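Local coordinates for glycosyl hydrolase, family 31/fibronectin type III domain protein (Clostridium perfringens, PDB 4LKS), which probably helps target a family 31 glycoside hydrolase to galactose-containing glycans through this beta-sandwich carbohydrate-binding module, which binds galactose and carries a calcium ion, at residues A[102-114]-A[129-142]. Numbering follows the deposited sequence.
Sequences DNENWTEVRTGNL and NPIRFNTINAQYLR
Arg142 lays its guanidinium over one face of the Trp106 indole: the planes are 27° apart, and Arg142 CZ stands 3.8 Å from the centroid of the five-membered ring, a cation-pi stack. A bend at chi3 turns the arginine chain so that its guanidinium comes down on the five-membered ring, while Arg142 CB makes a CH-pi contact with the six-membered ring. The salt bridge from Arg142 NE to Glu98 would help fix the stacked group. Beside it, Asn103 CB sits over the centre of the Tyr140 ring, 3.7 Å from its centroid, another CH-pi contact.

Farther along, Val109 divides its branches: CG1 packs on Phe133 CB at 3.5 Å, and CG2 meets Ile136 CD1 tip to tip at 4.0 Å. Arg110 NH1 donates to the backbone Arg132 O (2.8 Å, N-H...O 159°), in both the guanidinium and carbonyl planes, while NE and NH2 grip Thr111 O. The guanidinium thus ties the two strands where no backbone bonds join them.

Strands 107-113 and 129-138 run nearly antiparallel (156°), their axes 7.4 Å apart at closest approach, so the Val109 and Arg110 half joins edge strands of the two sheets. Past the corner at Gln139, the Trp106 and Tyr140 half spans strand 95-100 within the five-stranded sheet; strand 73-82 flanks 129-138.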
loop_
_atom_site.group_PDB
_atom_site.type_symbol
_atom_site.label_atom_id
_atom_site.label_comp_id
_atom_site.label_asym_id
_atom_site.label_seq_id
_atom_site.Cartn_x
_atom_site.Cartn_y
_atom_site.Cartn_z
ATOM N N ASP A 102 -12.565 6.323 12.141
ATOM C CA ASP A 102 -12.020 7.130 13.246
ATOM C C ASP A 102 -10.558 6.866 13.618
ATOM O O ASP A 102 -10.066 7.406 14.620
ATOM C CB ASP A 102 -12.889 6.943 14.491
ATOM C CG ASP A 102 -12.871 5.515 15.007
ATOM O OD1 ASP A 102 -12.225 4.632 14.387
ATOM O OD2 ASP A 102 -13.517 5.269 16.048
ATOM N N ASN A 103 -9.864 6.046 12.825
ATOM C CA ASN A 103 -8.470 5.673 13.104
ATOM C C ASN A 103 -8.315 4.939 14.444
ATOM O O ASN A 103 -7.225 4.890 15.012
ATOM C CB ASN A 103 -7.545 6.903 13.046
ATOM C CG ASN A 103 -6.074 6.543 12.931
ATOM O OD1 ASN A 103 -5.705 5.590 12.246
ATOM N ND2 ASN A 103 -5.220 7.308 13.613
ATOM N N GLU A 104 -9.403 4.368 14.949
ATOM C CA GLU A 104 -9.352 3.660 16.229
ATOM C C GLU A 104 -10.059 2.316 16.173
ATOM O O GLU A 104 -9.592 1.334 16.758
ATOM C CB GLU A 104 -9.980 4.512 17.335
ATOM C CG GLU A 104 -9.210 5.777 17.691
ATOM C CD GLU A 104 -9.930 6.627 18.728
ATOM O OE1 GLU A 104 -9.660 7.844 18.793
ATOM O OE2 GLU A 104 -10.766 6.077 19.477
ATOM N N ASN A 105 -11.201 2.278 15.496
ATOM C CA ASN A 105 -12.013 1.071 15.447
ATOM C C ASN A 105 -12.108 0.507 14.040
ATOM O O ASN A 105 -12.892 0.967 13.207
ATOM C CB ASN A 105 -13.390 1.338 16.044
ATOM C CG ASN A 105 -13.311 1.766 17.496
ATOM O OD1 ASN A 105 -13.021 0.954 18.382
ATOM N ND2 ASN A 105 -13.544 3.048 17.749
ATOM N N TRP A 106 -11.298 -0.513 13.800
ATOM C CA TRP A 106 -11.060 -1.034 12.470
ATOM C C TRP A 106 -11.940 -2.213 12.088
ATOM O O TRP A 106 -12.267 -3.075 12.908
ATOM C CB TRP A 106 -9.598 -1.472 12.355
ATOM C CG TRP A 106 -8.631 -0.369 12.630
ATOM C CD1 TRP A 106 -8.043 -0.066 13.827
ATOM C CD2 TRP A 106 -8.138 0.595 11.692
ATOM N NE1 TRP A 106 -7.221 1.017 13.690
ATOM C CE2 TRP A 106 -7.261 1.446 12.387
ATOM C CE3 TRP A 106 -8.357 0.823 10.327
ATOM C CZ2 TRP A 106 -6.603 2.510 11.767
ATOM C CZ3 TRP A 106 -7.704 1.873 9.716
ATOM C CH2 TRP A 106 -6.838 2.701 10.431
ATOM N N THR A 107 -12.284 -2.254 10.813
ATOM C CA THR A 107 -12.924 -3.393 10.204
ATOM C C THR A 107 -11.885 -4.068 9.334
ATOM O O THR A 107 -11.250 -3.407 8.497
ATOM C CB THR A 107 -14.083 -2.952 9.303
ATOM O OG1 THR A 107 -15.046 -2.226 10.083
ATOM C CG2 THR A 107 -14.745 -4.159 8.655
ATOM N N GLU A 108 -11.694 -5.373 9.526
ATOM C CA GLU A 108 -10.834 -6.139 8.636
ATOM C C GLU A 108 -11.582 -6.351 7.334
ATOM O O GLU A 108 -12.655 -6.965 7.298
ATOM C CB GLU A 108 -10.433 -7.489 9.242
ATOM C CG GLU A 108 -9.387 -8.199 8.392
ATOM C CD GLU A 108 -8.817 -9.444 9.040
ATOM O OE1 GLU A 108 -8.514 -9.409 10.249
ATOM O OE2 GLU A 108 -8.656 -10.455 8.329
ATOM N N VAL A 109 -11.010 -5.830 6.258
ATOM C CA VAL A 109 -11.672 -5.878 4.961
ATOM C C VAL A 109 -11.289 -7.150 4.193
ATOM O O VAL A 109 -12.163 -7.894 3.732
ATOM C CB VAL A 109 -11.347 -4.619 4.143
ATOM C CG1 VAL A 109 -11.913 -4.737 2.754
ATOM C CG2 VAL A 109 -11.892 -3.364 4.848
ATOM N N ARG A 110 -9.987 -7.407 4.070
ATOM C CA ARG A 110 -9.516 -8.591 3.364
ATOM C C ARG A 110 -8.024 -8.787 3.551
ATOM O O ARG A 110 -7.302 -7.887 4.003
ATOM C CB ARG A 110 -9.814 -8.515 1.861
ATOM C CG ARG A 110 -8.937 -7.524 1.101
ATOM C CD ARG A 110 -9.073 -7.725 -0.403
ATOM N NE ARG A 110 -8.463 -8.994 -0.787
ATOM C CZ ARG A 110 -8.563 -9.554 -1.984
ATOM N NH1 ARG A 110 -9.268 -8.976 -2.945
ATOM N NH2 ARG A 110 -7.953 -10.712 -2.213
ATOM N N THR A 111 -7.569 -9.988 3.223
ATOM C CA THR A 111 -6.153 -10.234 3.007
ATOM C C THR A 111 -5.974 -10.707 1.569
ATOM O O THR A 111 -6.951 -10.925 0.842
ATOM C CB THR A 111 -5.597 -11.271 3.978
ATOM O OG1 THR A 111 -6.285 -12.509 3.783
ATOM C CG2 THR A 111 -5.808 -10.821 5.411
ATOM N N GLY A 112 -4.727 -10.855 1.136
ATOM C CA GLY A 112 -4.493 -11.399 -0.182
ATOM C C GLY A 112 -3.022 -11.466 -0.520
ATOM O O GLY A 112 -2.165 -11.107 0.288
ATOM N N ASN A 113 -2.746 -11.928 -1.732
ATOM C CA ASN A 113 -1.384 -12.070 -2.200
ATOM C C ASN A 113 -1.236 -11.439 -3.565
ATOM O O ASN A 113 -2.214 -11.301 -4.307
ATOM C CB ASN A 113 -0.990 -13.548 -2.265
ATOM C CG ASN A 113 -0.853 -14.170 -0.892
ATOM O OD1 ASN A 113 0.241 -14.219 -0.313
ATOM N ND2 ASN A 113 -1.964 -14.641 -0.352
ATOM N N LEU A 114 -0.007 -11.053 -3.887
ATOM C CA LEU A 114 0.321 -10.514 -5.198
ATOM C C LEU A 114 1.331 -11.440 -5.861
ATOM O O LEU A 114 2.244 -11.951 -5.212
ATOM C CB LEU A 114 0.867 -9.089 -5.089
ATOM C CG LEU A 114 -0.101 -8.047 -4.512
ATOM C CD1 LEU A 114 0.576 -6.690 -4.429
ATOM C CD2 LEU A 114 -1.388 -7.949 -5.340
ATOM N N ASN A 129 -0.873 -2.888 -9.246
ATOM C CA ASN A 129 -1.494 -4.158 -8.877
ATOM C C ASN A 129 -2.843 -3.873 -8.210
ATOM O O ASN A 129 -2.884 -3.390 -7.082
ATOM C CB ASN A 129 -0.598 -4.914 -7.875
ATOM C CG ASN A 129 0.589 -5.619 -8.523
ATOM O OD1 ASN A 129 0.653 -6.863 -8.531
ATOM N ND2 ASN A 129 1.544 -4.847 -9.039
ATOM N N PRO A 130 -3.958 -4.146 -8.902
ATOM C CA PRO A 130 -5.263 -3.841 -8.310
ATOM C C PRO A 130 -5.685 -4.829 -7.230
ATOM O O PRO A 130 -5.430 -6.031 -7.321
ATOM C CB PRO A 130 -6.227 -3.916 -9.503
ATOM C CG PRO A 130 -5.534 -4.798 -10.483
ATOM C CD PRO A 130 -4.070 -4.525 -10.321
ATOM N N ILE A 131 -6.323 -4.288 -6.206
ATOM C CA ILE A 131 -6.865 -5.045 -5.078
ATOM C C ILE A 131 -8.301 -4.584 -4.859
ATOM O O ILE A 131 -8.528 -3.452 -4.426
ATOM C CB ILE A 131 -6.032 -4.792 -3.795
ATOM C CG1 ILE A 131 -4.579 -5.252 -3.991
ATOM C CG2 ILE A 131 -6.673 -5.494 -2.596
ATOM C CD1 ILE A 131 -3.639 -4.799 -2.897
ATOM N N ARG A 132 -9.268 -5.449 -5.169
ATOM C CA ARG A 132 -10.675 -5.093 -5.007
ATOM C C ARG A 132 -11.217 -5.607 -3.685
ATOM O O ARG A 132 -10.705 -6.566 -3.105
ATOM C CB ARG A 132 -11.522 -5.621 -6.173
ATOM C CG ARG A 132 -11.673 -7.130 -6.204
ATOM C CD ARG A 132 -12.351 -7.609 -7.490
ATOM N NE ARG A 132 -13.780 -7.304 -7.526
ATOM C CZ ARG A 132 -14.734 -8.137 -7.116
ATOM N NH1 ARG A 132 -14.415 -9.334 -6.634
ATOM N NH2 ARG A 132 -16.012 -7.778 -7.192
ATOM N N PHE A 133 -12.265 -4.948 -3.208
ATOM C CA PHE A 133 -12.958 -5.406 -2.013
ATOM C C PHE A 133 -14.383 -4.872 -1.983
ATOM O O PHE A 133 -14.709 -3.895 -2.673
ATOM C CB PHE A 133 -12.175 -5.025 -0.745
ATOM C CG PHE A 133 -11.688 -3.599 -0.724
ATOM C CD1 PHE A 133 -12.507 -2.578 -0.261
ATOM C CD2 PHE A 133 -10.400 -3.285 -1.140
ATOM C CE1 PHE A 133 -12.057 -1.260 -0.222
ATOM C CE2 PHE A 133 -9.940 -1.973 -1.115
ATOM C CZ PHE A 133 -10.771 -0.955 -0.653
ATOM N N ASN A 134 -15.235 -5.532 -1.209
ATOM C CA ASN A 134 -16.626 -5.128 -1.115
ATOM C C ASN A 134 -16.718 -3.722 -0.566
ATOM O O ASN A 134 -16.037 -3.374 0.400
ATOM C CB ASN A 134 -17.432 -6.113 -0.274
ATOM C CG ASN A 134 -17.654 -7.428 -0.993
ATOM O OD1 ASN A 134 -17.298 -7.571 -2.167
ATOM N ND2 ASN A 134 -18.246 -8.394 -0.297
ATOM N N THR A 135 -17.564 -2.918 -1.201
ATOM C CA THR A 135 -17.648 -1.490 -0.907
ATOM C C THR A 135 -17.819 -1.198 0.576
ATOM O O THR A 135 -18.743 -1.715 1.226
ATOM C CB THR A 135 -18.804 -0.837 -1.677
ATOM O OG1 THR A 135 -18.693 -1.186 -3.061
ATOM C CG2 THR A 135 -18.749 0.685 -1.528
ATOM N N ILE A 136 -16.913 -0.386 1.107
ATOM C CA ILE A 136 -16.936 -0.031 2.522
ATOM C C ILE A 136 -16.629 1.455 2.689
ATOM O O ILE A 136 -15.707 1.994 2.083
ATOM C CB ILE A 136 -15.971 -0.928 3.345
ATOM C CG1 ILE A 136 -16.055 -0.604 4.839
ATOM C CG2 ILE A 136 -14.533 -0.825 2.818
ATOM C CD1 ILE A 136 -15.485 -1.718 5.727
ATOM N N ASN A 137 -17.451 2.127 3.486
ATOM C CA ASN A 137 -17.285 3.547 3.746
ATOM C C ASN A 137 -16.159 3.741 4.756
ATOM O O ASN A 137 -16.162 3.129 5.819
ATOM C CB ASN A 137 -18.605 4.109 4.273
ATOM C CG ASN A 137 -18.558 5.604 4.510
ATOM O OD1 ASN A 137 -18.484 6.061 5.650
ATOM N ND2 ASN A 137 -18.630 6.380 3.429
ATOM N N ALA A 138 -15.176 4.572 4.410
ATOM C CA ALA A 138 -13.968 4.683 5.216
ATOM C C ALA A 138 -13.306 6.027 5.030
ATOM O O ALA A 138 -13.282 6.572 3.915
ATOM C CB ALA A 138 -12.988 3.584 4.825
ATOM N N GLN A 139 -12.733 6.550 6.111
ATOM C CA GLN A 139 -11.866 7.724 6.008
ATOM C C GLN A 139 -10.404 7.356 6.289
ATOM O O GLN A 139 -9.492 8.145 6.064
ATOM C CB GLN A 139 -12.326 8.855 6.936
ATOM C CG GLN A 139 -11.512 10.125 6.735
ATOM C CD GLN A 139 -12.070 11.339 7.446
ATOM O OE1 GLN A 139 -12.971 11.233 8.280
ATOM N NE2 GLN A 139 -11.522 12.505 7.123
ATOM N N TYR A 140 -10.183 6.146 6.792
ATOM C CA TYR A 140 -8.820 5.671 7.041
ATOM C C TYR A 140 -8.677 4.268 6.493
ATOM O O TYR A 140 -9.588 3.437 6.630
ATOM C CB TYR A 140 -8.515 5.653 8.550
ATOM C CG TYR A 140 -8.719 6.985 9.225
ATOM C CD1 TYR A 140 -9.990 7.383 9.646
ATOM C CD2 TYR A 140 -7.650 7.839 9.445
ATOM C CE1 TYR A 140 -10.186 8.609 10.260
ATOM C CE2 TYR A 140 -7.834 9.060 10.053
ATOM C CZ TYR A 140 -9.102 9.437 10.458
ATOM O OH TYR A 140 -9.275 10.662 11.064
ATOM N N LEU A 141 -7.526 3.990 5.889
ATOM C CA LEU A 141 -7.217 2.647 5.436
ATOM C C LEU A 141 -5.825 2.291 5.927
ATOM O O LEU A 141 -4.877 3.027 5.690
ATOM C CB LEU A 141 -7.305 2.552 3.898
ATOM C CG LEU A 141 -7.091 1.152 3.298
ATOM C CD1 LEU A 141 -7.980 0.899 2.061
ATOM C CD2 LEU A 141 -5.616 0.899 2.968
ATOM N N ARG A 142 -5.722 1.162 6.613
ATOM C CA ARG A 142 -4.443 0.633 7.059
ATOM C C ARG A 142 -4.044 -0.550 6.182
ATOM O O ARG A 142 -4.756 -1.556 6.084
ATOM C CB ARG A 142 -4.506 0.238 8.536
ATOM C CG ARG A 142 -3.172 -0.272 9.087
ATOM C CD ARG A 142 -3.103 -0.190 10.606
ATOM N NE ARG A 142 -4.048 -1.095 11.267
ATOM C CZ ARG A 142 -4.392 -1.000 12.551
ATOM N NH1 ARG A 142 -3.881 -0.038 13.309
ATOM N NH2 ARG A 142 -5.249 -1.868 13.077
#